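Plasma serine protease inhibitor (Homo sapiens, PDB 3DY0) is a heparin-dependent inhibitor of the serpin family that irreversibly inactivates serine proteases in blood plasma and other body fluids and secretions. Local coordinates at residues K134-N137 and D138-K142; Q76-L79 and Q80-Q84; L285-S288 and N289-T292; V34-S37 and M38-M42. All coordinates share one frame; numbering follows the deposited sequence.

All four contacts are local; three join neighbouring turns of a helix, and contact 3 a loop and a short 3-10 segment. Contact 4, on helix 33-45, is the core member: nearly all its residues are buried, and its polar groups are serines that bond within the helix or to adjacent elements. Contact 1, on helix 129-143, is two-sided, with a salt bridge outside and apolar side chains against the sheet. Contact 2, at the end of helix 65-81, is mostly surface, where glutamine and glutamate side chains pair. Contact 3 is partly buried and without charged groups. Contact 2 packs on contact 4 through L79 against M38, contact 3 through I287 against L40, whereas contact 1 touches none of the others.

Contact 1. Residues K134-N137 and D138-K142; sequences KQIN and DYVAK
K134 and D138 form an i, i+4 salt bridge on the outer side of helix 129-143, the helix F of serpins, which lies across the face of the central beta sheet. The lysine leaves the backbone with CG anti to its N and runs extended to CE; a bend at chi4 (-60°) then turns NZ back to D138 OD2, 3.1 Å away. The two side chains cross obliquely, and the ammonium meets OD2 nearly in line with its C-O bond. K134 CG lies 3.3 Å from the same oxygen. OD2 also lies 3.1 Å from K134 O, an approach the lysine charge would probably ease. A long, flexible lysine can fold back onto the short aspartate, and both charges suit the exposed side.

On the inner side, I136 and V140 stand one turn apart, their CG2 atoms 4.4 Å from each other, and both rest on V164 of strand 159-172. Y139 leads its ring away to F98, met edge-to-face, and its OH bonds to D120. N137 bonds through OD1 to the backbone N of L152. At the carbonyl of I136, the V140 N-H arrives almost straight (168°, N to O 2.9 Å), while V140 CG2 lies 3.4 Å from the same oxygen.

Contact 2. Residues Q76-L79 and Q80-Q84; sequences QQLL and QELNQ
Q76 lies in the last turn and a half of helix 65-81, its side chain lying obliquely against that of Q80. Q80 has two conformers, so the approach of its OE1 to the aliphatic stem of Q76 is doubtful. The amide end of Q76 is engaged elsewhere, its NE2 giving a hydrogen bond to T115 O at the end of helix 107-117.

Q77 pairs with E81 one turn on. Its NE2 donates to E81 OE1 at 3.0 Å, reaching that oxygen from above the carboxylate plane (52° out of it), and the amide and carboxylate planes are turned 56° apart. E81 CG stands beside its own backbone N (chi1 -79°), which leans the extended chain back toward Q77. The other end of the Q77 amide, OE1, accepts from R73 NH2, so this glutamine uses both its donor and its acceptor, with a charged partner at each.

L78 turns to the apolar side. Its CD1 lies 4.2 Å from CD1 of L82, and both leucines pack on L93 of strand 90-99.

L79, buried, packs its side chain on N95, Y117 and L118, while its carbonyl faces the end of the helix. A water donates to L79 O at 2.7 Å and also reaches N83 OD1, weakly, at 3.3 Å. Beyond this point the bonding tightens: N83 N bonds to Q80 O and Q84 N to E81 O, each only three residues back. This is a helix C-terminus running into a type I beta turn, E81 to Q84, ahead of strand 90-99.

Contact 3. Residues L285-S288 and N289-T292; sequences LGIS and NVFT
Two first torsions bring F291, V290 and I287 together. With chi1 at -56°, CG of F291 stands beside its own backbone N and the ring swings back, placing CE2 3.5 Å from I287 O, at the ring edge and in its plane. V290 takes chi1 72°, its CG1 between the backbone N and the carbonyl carbon, setting the methyl over the centre of the F291 ring, 3.6 Å above its plane. The same CG1 meets CG2 of I287 at 4.2 Å, the two side chains alongside and pointing the same way. A beta-branched valine suits the place: one methyl lies on the ring face while meeting I287.

The backbone closes through F291 N and S288 O at 3.0 Å, the donor above the carbonyl plane. N289 O then accepts twice from T292, from its N and, at 2.8 Å, from OG1, which lies in the carbonyl plane on a lone pair and also bonds to H294 N. Q54 OE1 receives both the S288 and N289 N-H groups, and V290 pairs by its backbone with V308. The two i to i+3 bonds make a short 3-10 segment, 289-291, between strands 259-277 and 307-319 of the serpin fold.

Contact 4. Residues V34-S37 and M38-M42; sequences VSIS and MSLAM
L40 and I36 pack one turn apart on helix 33-45, the buried helix B of the serpin fold, which runs behind the central sheet. From the backbone outward, L40 CB lies 3.6 Å from I36 O, and CG, held beside the backbone N by chi1 -77°, stays at 3.5 Å from that oxygen, covering it with hydrocarbon. L40 CD1 goes on to I36 CG2 at 4.3 Å. Beyond the helix, L40 CD1 lies 3.9 Å from I287 CD1. Leucine and isoleucine suit this side because F12 of helix 12-23 also packs against both.

M38 leaves in another direction. Its CB is 3.1 Å from V34 O, and its flexible thioether chain, bent at chi3, fits among F75, L79 and Y117.

The serines are small enough for close packing and bring their own hydrogen bonds. S37 OG bonds to P33 O in one of its two conformers, so this bond is less certain. S35 OG bonds to N165 of strand 159-172 and to T330 of strand 323-335, the reactive-loop strand inserted in the cleaved form, which places this end of the helix in what is known in serpins as the shutter region. S39 satisfies its hydroxyl within the helix: OG donates to S35 O at 2.8 Å and S39 N to the same oxygen at 3.1 Å, the two donors reaching it from opposite faces of the carbonyl plane.

Contact 1. Residues K134-N137 and D138-K142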
loop_
_atom_site.group_PDB
_atom_site.type_symbol
_atom_site.label_atom_id
_atom_site.label_comp_id
_atom_site.label_asym_id
_atom_site.label_seq_id
_atom_site.Cartn_x
_atom_site.Cartn_y
_atom_site.Cartn_z
ATOM N N LYS A 134 20.584 10.488 -0.284
ATOM C CA LYS A 134 20.132 11.658 0.450
ATOM C C LYS A 134 19.098 12.434 -0.360
ATOM O O LYS A 134 18.059 12.833 0.163
ATOM C CB LYS A 134 21.315 12.568 0.790
ATOM C CG LYS A 134 20.915 13.817 1.560
ATOM C CD LYS A 134 22.130 14.653 1.923
ATOM C CE LYS A 134 21.730 15.906 2.675
ATOM N NZ LYS A 134 20.828 16.769 1.865
ATOM N N GLN A 135 19.386 12.639 -1.640
ATOM C CA GLN A 135 18.475 13.369 -2.513
ATOM C C GLN A 135 17.104 12.699 -2.581
ATOM O O GLN A 135 16.073 13.341 -2.366
ATOM C CB GLN A 135 19.069 13.467 -3.921
ATOM C CG GLN A 135 18.085 13.956 -4.973
ATOM C CD GLN A 135 18.667 13.930 -6.374
ATOM O OE1 GLN A 135 19.542 13.118 -6.681
ATOM N NE2 GLN A 135 18.168 14.806 -7.236
ATOM N N ILE A 136 17.098 11.404 -2.867
ATOM C CA ILE A 136 15.843 10.670 -2.987
ATOM C C ILE A 136 15.145 10.457 -1.650
ATOM O O ILE A 136 13.930 10.639 -1.554
ATOM C CB ILE A 136 16.071 9.322 -3.694
ATOM C CG1 ILE A 136 16.632 9.583 -5.099
ATOM C CG2 ILE A 136 14.754 8.552 -3.800
ATOM C CD1 ILE A 136 17.090 8.342 -5.834
ATOM N N ASN A 137 15.897 10.087 -0.615
ATOM C CA ASN A 137 15.283 9.880 0.693
ATOM C C ASN A 137 14.708 11.178 1.250
ATOM O O ASN A 137 13.665 11.163 1.902
ATOM C CB ASN A 137 16.281 9.283 1.690
ATOM C CG ASN A 137 16.571 7.818 1.416
ATOM O OD1 ASN A 137 15.792 7.137 0.753
ATOM N ND2 ASN A 137 17.685 7.320 1.946
ATOM N N ASP A 138 15.384 12.300 1.006
ATOM C CA ASP A 138 14.879 13.583 1.483
ATOM C C ASP A 138 13.582 13.929 0.759
ATOM O O ASP A 138 12.661 14.492 1.354
ATOM C CB ASP A 138 15.893 14.709 1.245
ATOM C CG ASP A 138 17.036 14.695 2.245
ATOM O OD1 ASP A 138 16.919 14.017 3.288
ATOM O OD2 ASP A 138 18.052 15.378 1.991
ATOM N N TYR A 139 13.521 13.600 -0.531
ATOM C CA TYR A 139 12.331 13.867 -1.333
ATOM C C TYR A 139 11.161 13.052 -0.801
ATOM O O TYR A 139 10.074 13.583 -0.596
ATOM C CB TYR A 139 12.570 13.497 -2.802
ATOM C CG TYR A 139 11.327 13.557 -3.669
ATOM C CD1 TYR A 139 10.841 14.771 -4.150
ATOM C CD2 TYR A 139 10.638 12.393 -4.007
ATOM C CE1 TYR A 139 9.693 14.826 -4.949
ATOM C CE2 TYR A 139 9.495 12.435 -4.808
ATOM C CZ TYR A 139 9.030 13.650 -5.273
ATOM O OH TYR A 139 7.905 13.686 -6.070
ATOM N N VAL A 140 11.390 11.759 -0.588
ATOM C CA VAL A 140 10.339 10.884 -0.078
ATOM C C VAL A 140 9.878 11.318 1.307
ATOM O O VAL A 140 8.681 11.304 1.603
ATOM C CB VAL A 140 10.815 9.419 -0.034
ATOM C CG1 VAL A 140 9.790 8.549 0.690
ATOM C CG2 VAL A 140 11.022 8.911 -1.461
ATOM N N ALA A 141 10.824 11.707 2.155
ATOM C CA ALA A 141 10.484 12.154 3.498
ATOM C C ALA A 141 9.631 13.419 3.433
ATOM O O ALA A 141 8.670 13.570 4.185
ATOM C CB ALA A 141 11.750 12.415 4.300
ATOM N N LYS A 142 9.984 14.332 2.532
ATOM C CA LYS A 142 9.233 15.570 2.395
ATOM C C LYS A 142 7.804 15.300 1.933
ATOM O O LYS A 142 6.846 15.834 2.502
ATOM C CB LYS A 142 9.921 16.501 1.390
ATOM C CG LYS A 142 9.186 17.812 1.164
ATOM C CD LYS A 142 9.817 18.609 0.030
ATOM C CE LYS A 142 9.049 19.891 -0.244
ATOM N NZ LYS A 142 9.568 20.609 -1.444
#

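Contact 2. Residues Q76-L79 and Q80-Q84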
loop_
_atom_site.group_PDB
_atom_site.type_symbol
_atom_site.label_atom_id
_atom_site.label_comp_id
_atom_site.label_asym_id
_atom_site.label_seq_id
_atom_site.Cartn_x
_atom_site.Cartn_y
_atom_site.Cartn_z
ATOM N N GLN A 76 -4.586 8.180 -14.130
ATOM C CA GLN A 76 -4.421 9.592 -14.469
ATOM C C GLN A 76 -5.577 10.382 -13.848
ATOM O O GLN A 76 -5.385 11.473 -13.308
ATOM C CB GLN A 76 -4.425 9.779 -15.989
ATOM C CG GLN A 76 -4.308 11.229 -16.426
ATOM C CD GLN A 76 -4.562 11.407 -17.910
ATOM O OE1 GLN A 76 -5.576 10.947 -18.434
ATOM N NE2 GLN A 76 -3.643 12.080 -18.594
ATOM N N GLN A 77 -6.781 9.824 -13.921
ATOM C CA GLN A 77 -7.958 10.480 -13.361
ATOM C C GLN A 77 -7.808 10.621 -11.847
ATOM O O GLN A 77 -8.139 11.656 -11.273
ATOM C CB GLN A 77 -9.215 9.667 -13.685
ATOM C CG GLN A 77 -10.509 10.275 -13.163
ATOM C CD GLN A 77 -11.705 9.369 -13.393
ATOM O OE1 GLN A 77 -11.945 8.913 -14.509
ATOM N NE2 GLN A 77 -12.461 9.104 -12.333
ATOM N N LEU A 78 -7.305 9.572 -11.206
ATOM C CA LEU A 78 -7.109 9.573 -9.763
ATOM C C LEU A 78 -6.138 10.673 -9.345
ATOM O O LEU A 78 -6.401 11.421 -8.404
ATOM C CB LEU A 78 -6.581 8.212 -9.306
ATOM C CG LEU A 78 -6.197 8.081 -7.828
ATOM C CD1 LEU A 78 -7.402 8.381 -6.944
ATOM C CD2 LEU A 78 -5.680 6.673 -7.567
ATOM N N LEU A 79 -5.012 10.762 -10.042
ATOM C CA LEU A 79 -4.009 11.774 -9.738
ATOM C C LEU A 79 -4.552 13.184 -9.948
ATOM O O LEU A 79 -4.289 14.077 -9.145
ATOM C CB LEU A 79 -2.760 11.548 -10.592
ATOM C CG LEU A 79 -1.969 10.290 -10.216
ATOM C CD1 LEU A 79 -0.919 9.992 -11.277
ATOM C CD2 LEU A 79 -1.311 10.489 -8.851
ATOM N N GLN A 80 -5.310 13.377 -11.023
ATOM C CA GLN A 80 -5.885 14.684 -11.313
ATOM C C GLN A 80 -6.932 15.051 -10.268
ATOM O O GLN A 80 -7.031 16.208 -9.857
ATOM C CB GLN A 80 -6.512 14.691 -12.711
ATOM C CG GLN A 80 -5.495 14.553 -13.835
ATOM C CD GLN A 80 -6.134 14.536 -15.211
ATOM O OE1 GLN A 80 -5.444 14.442 -16.227
ATOM N NE2 GLN A 80 -7.457 14.625 -15.251
ATOM N N GLU A 81 -7.707 14.061 -9.837
ATOM C CA GLU A 81 -8.739 14.283 -8.832
ATOM C C GLU A 81 -8.106 14.726 -7.519
ATOM O O GLU A 81 -8.651 15.574 -6.815
ATOM C CB GLU A 81 -9.559 13.010 -8.609
ATOM C CG GLU A 81 -10.615 12.761 -9.677
ATOM C CD GLU A 81 -11.375 11.466 -9.455
ATOM O OE1 GLU A 81 -12.379 11.235 -10.163
ATOM O OE2 GLU A 81 -10.966 10.676 -8.579
ATOM N N LEU A 82 -6.949 14.158 -7.196
ATOM C CA LEU A 82 -6.264 14.509 -5.960
ATOM C C LEU A 82 -5.608 15.882 -6.023
ATOM O O LEU A 82 -5.055 16.353 -5.029
ATOM C CB LEU A 82 -5.227 13.437 -5.607
ATOM C CG LEU A 82 -5.849 12.087 -5.243
ATOM C CD1 LEU A 82 -4.762 11.059 -4.994
ATOM C CD2 LEU A 82 -6.722 12.251 -4.004
ATOM N N ASN A 83 -5.661 16.522 -7.188
ATOM C CA ASN A 83 -5.090 17.856 -7.332
ATOM C C ASN A 83 -6.081 18.850 -6.752
ATOM O O ASN A 83 -5.758 20.019 -6.529
ATOM C CB ASN A 83 -4.811 18.183 -8.799
ATOM C CG ASN A 83 -3.562 17.499 -9.316
ATOM O OD1 ASN A 83 -2.500 17.581 -8.698
ATOM N ND2 ASN A 83 -3.678 16.827 -10.456
ATOM N N GLN A 84 -7.299 18.371 -6.521
ATOM C CA GLN A 84 -8.347 19.185 -5.927
ATOM C C GLN A 84 -8.241 18.920 -4.432
ATOM O O GLN A 84 -7.946 17.800 -4.015
ATOM C CB GLN A 84 -9.725 18.753 -6.436
HETATM O O HOH W 1 -2.234 14.487 -7.493
#

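Contact 3. Residues L285-S288 and N289-T292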
loop_
_atom_site.group_PDB
_atom_site.type_symbol
_atom_site.label_atom_id
_atom_site.label_comp_id
_atom_site.label_asym_id
_atom_site.label_seq_id
_atom_site.Cartn_x
_atom_site.Cartn_y
_atom_site.Cartn_z
ATOM N N LEU A 285 3.337 -13.612 -7.995
ATOM C CA LEU A 285 2.171 -13.145 -8.732
ATOM C C LEU A 285 2.444 -13.241 -10.230
ATOM O O LEU A 285 1.718 -12.670 -11.048
ATOM C CB LEU A 285 1.836 -11.695 -8.360
ATOM C CG LEU A 285 0.997 -11.496 -7.093
ATOM C CD1 LEU A 285 1.778 -11.947 -5.871
ATOM C CD2 LEU A 285 0.602 -10.031 -6.976
ATOM N N GLY A 286 3.505 -13.962 -10.581
ATOM C CA GLY A 286 3.848 -14.136 -11.980
ATOM C C GLY A 286 4.659 -13.013 -12.598
ATOM O O GLY A 286 4.935 -13.038 -13.798
ATOM N N ILE A 287 5.037 -12.022 -11.798
ATOM C CA ILE A 287 5.826 -10.900 -12.303
ATOM C C ILE A 287 7.282 -11.200 -11.972
ATOM O O ILE A 287 7.738 -10.960 -10.853
ATOM C CB ILE A 287 5.396 -9.579 -11.640
ATOM C CG1 ILE A 287 3.916 -9.325 -11.937
ATOM C CG2 ILE A 287 6.244 -8.429 -12.166
ATOM C CD1 ILE A 287 3.327 -8.133 -11.207
ATOM N N SER A 288 8.015 -11.710 -12.959
ATOM C CA SER A 288 9.403 -12.094 -12.730
ATOM C C SER A 288 10.441 -11.618 -13.745
ATOM O O SER A 288 11.538 -11.218 -13.366
ATOM C CB SER A 288 9.485 -13.620 -12.630
ATOM O OG SER A 288 9.143 -14.224 -13.871
ATOM N N ASN A 289 10.101 -11.659 -15.026
ATOM C CA ASN A 289 11.054 -11.273 -16.067
ATOM C C ASN A 289 11.697 -9.902 -15.918
ATOM O O ASN A 289 12.884 -9.729 -16.196
ATOM C CB ASN A 289 10.386 -11.381 -17.439
ATOM C CG ASN A 289 10.210 -12.816 -17.890
ATOM O OD1 ASN A 289 9.923 -13.706 -17.083
ATOM N ND2 ASN A 289 10.372 -13.049 -19.188
ATOM N N VAL A 290 10.922 -8.925 -15.466
ATOM C CA VAL A 290 11.430 -7.572 -15.319
ATOM C C VAL A 290 12.622 -7.454 -14.359
ATOM O O VAL A 290 13.380 -6.481 -14.413
ATOM C CB VAL A 290 10.285 -6.624 -14.875
ATOM C CG1 VAL A 290 9.913 -6.896 -13.423
ATOM C CG2 VAL A 290 10.681 -5.175 -15.094
ATOM N N PHE A 291 12.805 -8.458 -13.503
ATOM C CA PHE A 291 13.900 -8.458 -12.533
ATOM C C PHE A 291 15.087 -9.290 -13.001
ATOM O O PHE A 291 16.027 -9.513 -12.234
ATOM C CB PHE A 291 13.416 -9.025 -11.193
ATOM C CG PHE A 291 12.220 -8.316 -10.626
ATOM C CD1 PHE A 291 12.305 -6.983 -10.239
ATOM C CD2 PHE A 291 11.006 -8.984 -10.479
ATOM C CE1 PHE A 291 11.197 -6.321 -9.713
ATOM C CE2 PHE A 291 9.887 -8.326 -9.952
ATOM C CZ PHE A 291 9.988 -6.996 -9.571
ATOM N N THR A 292 15.047 -9.742 -14.249
ATOM C CA THR A 292 16.114 -10.583 -14.781
ATOM C C THR A 292 16.874 -9.946 -15.937
ATOM O O THR A 292 16.512 -8.873 -16.419
ATOM C CB THR A 292 15.554 -11.927 -15.271
ATOM O OG1 THR A 292 14.813 -11.724 -16.478
ATOM C CG2 THR A 292 14.640 -12.541 -14.217
#

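Contact 4. Residues V34-S37 and M38-M42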
loop_
_atom_site.group_PDB
_atom_site.type_symbol
_atom_site.label_atom_id
_atom_site.label_comp_id
_atom_site.label_asym_id
_atom_site.label_seq_id
_atom_site.Cartn_x
_atom_site.Cartn_y
_atom_site.Cartn_z
ATOM N N VAL A 34 -2.341 0.728 -3.668
ATOM C CA VAL A 34 -2.313 1.717 -4.740
ATOM C C VAL A 34 -0.897 2.176 -5.084
ATOM O O VAL A 34 -0.585 2.406 -6.252
ATOM C CB VAL A 34 -3.203 2.941 -4.402
ATOM C CG1 VAL A 34 -2.623 3.718 -3.239
ATOM C CG2 VAL A 34 -3.359 3.820 -5.637
ATOM N N SER A 35 -0.035 2.302 -4.080
ATOM C CA SER A 35 1.340 2.717 -4.342
ATOM C C SER A 35 2.059 1.705 -5.227
ATOM O O SER A 35 2.765 2.068 -6.174
ATOM C CB SER A 35 2.113 2.867 -3.030
ATOM O OG SER A 35 3.475 3.185 -3.300
ATOM N N ILE A 36 1.876 0.431 -4.908
ATOM C CA ILE A 36 2.522 -0.631 -5.658
ATOM C C ILE A 36 1.911 -0.845 -7.035
ATOM O O ILE A 36 2.638 -1.016 -8.017
ATOM C CB ILE A 36 2.523 -1.936 -4.840
ATOM C CG1 ILE A 36 3.229 -1.676 -3.503
ATOM C CG2 ILE A 36 3.232 -3.040 -5.617
ATOM C CD1 ILE A 36 3.165 -2.818 -2.513
ATOM N N SER A 37 0.582 -0.823 -7.109
ATOM C CA SER A 37 -0.107 -0.994 -8.383
ATOM C C SER A 37 0.262 0.141 -9.330
ATOM O O SER A 37 0.501 -0.080 -10.517
ATOM C CB SER A 37 -1.625 -0.999 -8.182
ATOM O OG SER A 37 -2.052 -2.141 -7.466
ATOM N N MET A 38 0.305 1.359 -8.799
ATOM C CA MET A 38 0.639 2.524 -9.614
ATOM C C MET A 38 2.076 2.369 -10.110
ATOM O O MET A 38 2.373 2.647 -11.268
ATOM C CB MET A 38 0.472 3.825 -8.817
ATOM C CG MET A 38 0.846 5.077 -9.606
ATOM S SD MET A 38 0.206 6.609 -8.900
ATOM C CE MET A 38 -1.517 6.505 -9.404
ATOM N N SER A 39 2.963 1.886 -9.241
ATOM C CA SER A 39 4.359 1.691 -9.634
ATOM C C SER A 39 4.480 0.659 -10.749
ATOM O O SER A 39 5.246 0.843 -11.692
ATOM C CB SER A 39 5.198 1.244 -8.431
ATOM O OG SER A 39 5.264 2.267 -7.450
ATOM N N LEU A 40 3.724 -0.428 -10.637
ATOM C CA LEU A 40 3.752 -1.473 -11.652
ATOM C C LEU A 40 3.149 -0.966 -12.965
ATOM O O LEU A 40 3.622 -1.311 -14.051
ATOM C CB LEU A 40 2.995 -2.707 -11.154
ATOM C CG LEU A 40 3.770 -3.566 -10.152
ATOM C CD1 LEU A 40 2.850 -4.629 -9.570
ATOM C CD2 LEU A 40 4.961 -4.221 -10.851
ATOM N N ALA A 41 2.100 -0.151 -12.867
ATOM C CA ALA A 41 1.474 0.407 -14.059
ATOM C C ALA A 41 2.470 1.315 -14.789
ATOM O O ALA A 41 2.579 1.274 -16.014
ATOM C CB ALA A 41 0.228 1.194 -13.675
ATOM N N MET A 42 3.194 2.142 -14.041
ATOM C CA MET A 42 4.185 3.021 -14.654
ATOM C C MET A 42 5.293 2.183 -15.281
ATOM O O MET A 42 5.770 2.477 -16.379
ATOM C CB MET A 42 4.777 3.972 -13.608
ATOM C CG MET A 42 3.781 5.011 -13.111
ATOM S SD MET A 42 4.521 6.269 -12.050
ATOM C CE MET A 42 5.083 5.245 -10.657
#